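Polyketide synthase PksL (Bacillus subtilis, PDB 5E1V) probably dehydrates beta-hydroxyacyl intermediates during bacillaene assembly, through the dehydratase domain of a trans-AT polyketide synthase split module. Local coordinates at residues R213-S224 against V263-V274. Sequence-based numbering, arbitrary orientation.
Sequences RLYLPLFYESFS and VAELKNFTSKLV
Leu216 and Lys272 exchange two backbone bonds, part of an antiparallel ladder between strand 263-273 and strands 215-220 and 222-224, with a corner in the chain at Glu221. Val274 ends the ladder, and its N gives a nearly straight bond to Leu214 O (2.7 Å, 169°). Two classic beta bulges interrupt the pairing. At the first, Thr270 O accepts from both Leu218 N (2.9 Å) and Phe219 N (3.0 Å), while Thr270 N returns a bond to Phe219 O. At the second, Glu221 and Ser222 both face Lys267, and their N-H groups reach Lys267 O only weakly. A water links Ser222 OG to Glu265 O, donating to the carbonyl.

Apolar contacts fill one face. Leu273 CD1 lies over the Tyr215 ring in a CH-pi contact, 3.9 Å from the centroid and offset toward the rim. With CG anti to the backbone N (chi1 -170°), Leu273 extends over that ring, and the same methyl meets Arg213 CB. Replacing Tyr215 by an alanine would probably leave Leu273 CD1 without its aromatic partner and open a gap beside it. Further along, the Tyr220 and Phe269 rings lie obliquely, planes at 80°, and Pro217 CG meets the Phe269 edge at CZ (3.7 Å). Leu266 CD1 packs against Tyr220 CB and Phe223 CD1 (3.8 Å). Helix 34-44 adds Ile35 to Tyr220, Phe223 and Leu266.

Charges are looser. Glu221 OE2 stays 4.6 Å from Lys267 NZ, too far for a salt bridge.

Strands 53-59 and 248-256 flank this pair, continuing the antiparallel order. Such strands wrapped against a helix are consistent with the double hotdog fold of polyketide synthase dehydratases.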
loop_
_atom_site.group_PDB
_atom_site.type_symbol
_atom_site.label_atom_id
_atom_site.label_comp_id
_atom_site.label_asym_id
_atom_site.label_seq_id
_atom_site.Cartn_x
_atom_site.Cartn_y
_atom_site.Cartn_z
ATOM N N ARG A 213 16.947 -4.834 9.897
ATOM C CA ARG A 213 16.691 -5.222 8.501
ATOM C C ARG A 213 15.251 -4.885 8.207
ATOM O O ARG A 213 14.398 -5.133 9.051
ATOM C CB ARG A 213 16.804 -6.718 8.246
ATOM C CG ARG A 213 18.119 -7.208 7.679
ATOM C CD ARG A 213 19.048 -7.594 8.785
ATOM N NE ARG A 213 18.440 -8.453 9.806
ATOM C CZ ARG A 213 18.568 -9.780 9.906
ATOM N NH1 ARG A 213 19.307 -10.474 9.051
ATOM N NH2 ARG A 213 17.955 -10.424 10.900
ATOM N N LEU A 214 14.976 -4.377 7.010
ATOM C CA LEU A 214 13.621 -3.987 6.651
ATOM C C LEU A 214 12.697 -5.171 6.442
ATOM O O LEU A 214 13.144 -6.269 6.074
ATOM C CB LEU A 214 13.683 -3.160 5.353
ATOM C CG LEU A 214 14.531 -1.896 5.392
ATOM C CD1 LEU A 214 14.712 -1.300 3.995
ATOM C CD2 LEU A 214 13.938 -0.870 6.344
ATOM N N TYR A 215 11.389 -4.958 6.617
ATOM C CA TYR A 215 10.405 -5.960 6.256
ATOM C C TYR A 215 9.599 -5.406 5.055
ATOM O O TYR A 215 8.939 -4.398 5.230
ATOM C CB TYR A 215 9.401 -6.217 7.384
ATOM C CG TYR A 215 10.000 -6.737 8.653
ATOM C CD1 TYR A 215 9.863 -8.087 9.006
ATOM C CD2 TYR A 215 10.705 -5.884 9.502
ATOM C CE1 TYR A 215 10.437 -8.591 10.171
ATOM C CE2 TYR A 215 11.279 -6.369 10.659
ATOM C CZ TYR A 215 11.139 -7.724 10.988
ATOM O OH TYR A 215 11.698 -8.212 12.159
ATOM N N LEU A 216 9.622 -6.097 3.922
ATOM C CA LEU A 216 8.905 -5.651 2.695
ATOM C C LEU A 216 7.597 -6.395 2.552
ATOM O O LEU A 216 7.440 -7.518 3.092
ATOM C CB LEU A 216 9.768 -5.905 1.485
ATOM C CG LEU A 216 11.025 -5.014 1.450
ATOM C CD1 LEU A 216 11.793 -5.334 0.178
ATOM C CD2 LEU A 216 10.759 -3.513 1.568
ATOM N N PRO A 217 6.639 -5.793 1.842
ATOM C CA PRO A 217 5.398 -6.504 1.637
ATOM C C PRO A 217 5.535 -7.858 0.939
ATOM O O PRO A 217 6.386 -8.063 0.046
ATOM C CB PRO A 217 4.582 -5.520 0.774
ATOM C CG PRO A 217 4.983 -4.171 1.308
ATOM C CD PRO A 217 6.500 -4.357 1.453
ATOM N N LEU A 218 4.713 -8.771 1.432
ATOM C CA LEU A 218 4.656 -10.149 0.987
ATOM C C LEU A 218 3.221 -10.549 0.591
ATOM O O LEU A 218 3.042 -11.140 -0.422
ATOM C CB LEU A 218 5.102 -11.075 2.102
ATOM C CG LEU A 218 4.953 -12.581 1.716
ATOM C CD1 LEU A 218 5.884 -13.021 0.586
ATOM C CD2 LEU A 218 5.059 -13.557 2.905
ATOM N N PHE A 219 2.272 -10.272 1.442
ATOM C CA PHE A 219 0.880 -10.762 1.335
ATOM C C PHE A 219 -0.182 -9.872 1.999
ATOM O O PHE A 219 0.002 -9.407 3.138
ATOM C CB PHE A 219 0.799 -12.183 1.962
ATOM C CG PHE A 219 -0.546 -12.865 1.850
ATOM C CD1 PHE A 219 -0.878 -13.630 0.758
ATOM C CD2 PHE A 219 -1.394 -12.887 2.942
ATOM C CE1 PHE A 219 -2.102 -14.306 0.699
ATOM C CE2 PHE A 219 -2.604 -13.555 2.900
ATOM C CZ PHE A 219 -2.996 -14.231 1.766
ATOM N N TYR A 220 -1.349 -9.730 1.308
ATOM C CA TYR A 220 -2.519 -9.053 1.787
ATOM C C TYR A 220 -3.607 -10.080 1.789
ATOM O O TYR A 220 -3.908 -10.591 0.745
ATOM C CB TYR A 220 -3.028 -7.835 0.891
ATOM C CG TYR A 220 -1.974 -6.869 0.422
ATOM C CD1 TYR A 220 -0.811 -6.729 1.148
ATOM C CD2 TYR A 220 -2.116 -6.105 -0.797
ATOM C CE1 TYR A 220 0.224 -5.913 0.737
ATOM C CE2 TYR A 220 -1.038 -5.302 -1.229
ATOM C CZ TYR A 220 0.112 -5.207 -0.447
ATOM O OH TYR A 220 1.266 -4.455 -0.709
ATOM N N GLU A 221 -4.267 -10.317 2.922
ATOM C CA GLU A 221 -5.398 -11.244 2.967
ATOM C C GLU A 221 -6.603 -10.676 2.174
ATOM O O GLU A 221 -7.211 -11.311 1.269
ATOM C CB GLU A 221 -5.802 -11.539 4.426
ATOM C CG GLU A 221 -7.010 -12.453 4.458
ATOM C CD GLU A 221 -7.274 -13.029 5.823
ATOM O OE1 GLU A 221 -6.317 -13.453 6.490
ATOM O OE2 GLU A 221 -8.455 -13.032 6.214
ATOM N N SER A 222 -6.899 -9.418 2.470
ATOM C CA SER A 222 -7.992 -8.699 1.803
ATOM C C SER A 222 -7.890 -7.189 1.904
ATOM O O SER A 222 -7.301 -6.621 2.833
ATOM C CB SER A 222 -9.374 -9.062 2.386
ATOM O OG SER A 222 -9.395 -8.891 3.725
ATOM N N PHE A 223 -8.529 -6.586 0.930
ATOM C CA PHE A 223 -8.750 -5.183 0.880
ATOM C C PHE A 223 -10.141 -4.974 0.410
ATOM O O PHE A 223 -10.577 -5.543 -0.581
ATOM C CB PHE A 223 -7.771 -4.441 -0.082
ATOM C CG PHE A 223 -7.940 -2.984 -0.020
ATOM C CD1 PHE A 223 -7.400 -2.281 1.000
ATOM C CD2 PHE A 223 -8.652 -2.341 -0.930
ATOM C CE1 PHE A 223 -7.509 -0.887 1.073
ATOM C CE2 PHE A 223 -8.791 -0.971 -0.907
ATOM C CZ PHE A 223 -8.235 -0.247 0.119
ATOM N N SER A 224 -10.812 -4.079 1.097
ATOM C CA SER A 224 -12.197 -3.755 0.854
ATOM C C SER A 224 -12.324 -2.268 1.120
ATOM O O SER A 224 -11.763 -1.815 2.117
ATOM C CB SER A 224 -13.077 -4.516 1.882
ATOM O OG SER A 224 -14.384 -4.221 1.476
ATOM N N VAL A 263 -13.971 3.577 6.105
ATOM C CA VAL A 263 -14.168 3.407 4.649
ATOM C C VAL A 263 -13.337 2.316 3.940
ATOM O O VAL A 263 -13.615 2.009 2.807
ATOM C CB VAL A 263 -13.938 4.697 3.901
ATOM C CG1 VAL A 263 -14.971 5.681 4.395
ATOM C CG2 VAL A 263 -12.504 5.255 4.102
ATOM N N ALA A 264 -12.331 1.779 4.608
ATOM C CA ALA A 264 -11.576 0.718 4.050
ATOM C C ALA A 264 -10.849 -0.114 5.095
ATOM O O ALA A 264 -10.601 0.267 6.223
ATOM C CB ALA A 264 -10.597 1.222 2.946
ATOM N N GLU A 265 -10.442 -1.288 4.687
ATOM C CA GLU A 265 -9.583 -2.077 5.546
ATOM C C GLU A 265 -8.684 -2.979 4.756
ATOM O O GLU A 265 -9.149 -3.702 3.883
ATOM C CB GLU A 265 -10.411 -2.957 6.492
ATOM C CG GLU A 265 -9.566 -3.787 7.468
ATOM C CD GLU A 265 -10.452 -4.491 8.501
ATOM O OE1 GLU A 265 -10.734 -3.899 9.551
ATOM O OE2 GLU A 265 -10.917 -5.590 8.236
ATOM N N LEU A 266 -7.398 -2.960 5.113
ATOM C CA LEU A 266 -6.430 -3.965 4.613
ATOM C C LEU A 266 -6.203 -4.982 5.673
ATOM O O LEU A 266 -5.487 -4.697 6.656
ATOM C CB LEU A 266 -5.070 -3.331 4.236
ATOM C CG LEU A 266 -4.079 -4.143 3.437
ATOM C CD1 LEU A 266 -4.541 -4.543 2.070
ATOM C CD2 LEU A 266 -2.817 -3.393 3.267
ATOM N N LYS A 267 -6.781 -6.157 5.500
ATOM C CA LYS A 267 -6.648 -7.191 6.580
ATOM C C LYS A 267 -5.426 -8.087 6.445
ATOM O O LYS A 267 -5.134 -8.619 5.378
ATOM C CB LYS A 267 -7.962 -7.977 6.627
ATOM C CG LYS A 267 -8.109 -9.050 7.712
ATOM C CD LYS A 267 -9.601 -9.454 7.780
ATOM C CE LYS A 267 -9.851 -10.641 8.728
ATOM N NZ LYS A 267 -9.055 -10.492 9.976
ATOM N N ASN A 268 -4.676 -8.278 7.550
ATOM C CA ASN A 268 -3.442 -9.107 7.574
ATOM C C ASN A 268 -2.451 -8.762 6.468
ATOM O O ASN A 268 -2.065 -9.566 5.669
ATOM C CB ASN A 268 -3.783 -10.577 7.636
ATOM C CG ASN A 268 -4.102 -10.993 9.071
ATOM O OD1 ASN A 268 -3.299 -10.741 9.968
ATOM N ND2 ASN A 268 -5.265 -11.561 9.293
ATOM N N PHE A 269 -2.106 -7.493 6.459
ATOM C CA PHE A 269 -0.941 -7.009 5.711
ATOM C C PHE A 269 0.309 -7.652 6.343
ATOM O O PHE A 269 0.725 -7.290 7.463
ATOM C CB PHE A 269 -0.900 -5.507 5.727
ATOM C CG PHE A 269 0.368 -4.907 5.211
ATOM C CD1 PHE A 269 1.126 -5.553 4.301
ATOM C CD2 PHE A 269 0.790 -3.668 5.653
ATOM C CE1 PHE A 269 2.304 -5.005 3.833
ATOM C CE2 PHE A 269 1.988 -3.136 5.226
ATOM C CZ PHE A 269 2.747 -3.817 4.293
ATOM N N THR A 270 0.865 -8.594 5.587
ATOM C CA THR A 270 2.039 -9.417 5.970
ATOM C C THR A 270 3.270 -8.957 5.170
ATOM O O THR A 270 3.260 -8.913 3.902
ATOM C CB THR A 270 1.862 -10.903 5.610
ATOM O OG1 THR A 270 0.559 -11.386 6.030
ATOM C CG2 THR A 270 2.979 -11.734 6.258
ATOM N N SER A 271 4.366 -8.722 5.897
ATOM C CA SER A 271 5.653 -8.376 5.336
ATOM C C SER A 271 6.740 -9.324 5.859
ATOM O O SER A 271 6.567 -9.993 6.887
ATOM C CB SER A 271 5.994 -6.932 5.766
ATOM O OG SER A 271 5.011 -6.022 5.303
ATOM N N LYS A 272 7.852 -9.379 5.144
ATOM C CA LYS A 272 8.878 -10.400 5.396
ATOM C C LYS A 272 10.217 -9.748 5.479
ATOM O O LYS A 272 10.524 -8.835 4.718
ATOM C CB LYS A 272 8.911 -11.441 4.301
ATOM C CG LYS A 272 9.938 -12.582 4.502
ATOM C CD LYS A 272 9.911 -13.587 3.358
ATOM C CE LYS A 272 10.797 -13.137 2.204
ATOM N NZ LYS A 272 10.481 -13.846 0.920
ATOM N N LEU A 273 11.004 -10.190 6.454
ATOM C CA LEU A 273 12.335 -9.651 6.656
ATOM C C LEU A 273 13.211 -9.748 5.436
ATOM O O LEU A 273 13.289 -10.817 4.808
ATOM C CB LEU A 273 12.990 -10.460 7.810
ATOM C CG LEU A 273 14.291 -10.045 8.443
ATOM C CD1 LEU A 273 14.150 -8.772 9.249
ATOM C CD2 LEU A 273 14.658 -11.209 9.354
ATOM N N VAL A 274 13.904 -8.649 5.110
ATOM C CA VAL A 274 14.962 -8.680 4.113
ATOM C C VAL A 274 16.351 -9.157 4.719
ATOM O O VAL A 274 16.766 -10.318 4.441
ATOM C CB VAL A 274 15.110 -7.321 3.374
ATOM C CG1 VAL A 274 16.264 -7.422 2.379
ATOM C CG2 VAL A 274 13.829 -6.951 2.615
HETATM O O HOH W 1 -10.471 -6.166 4.002
#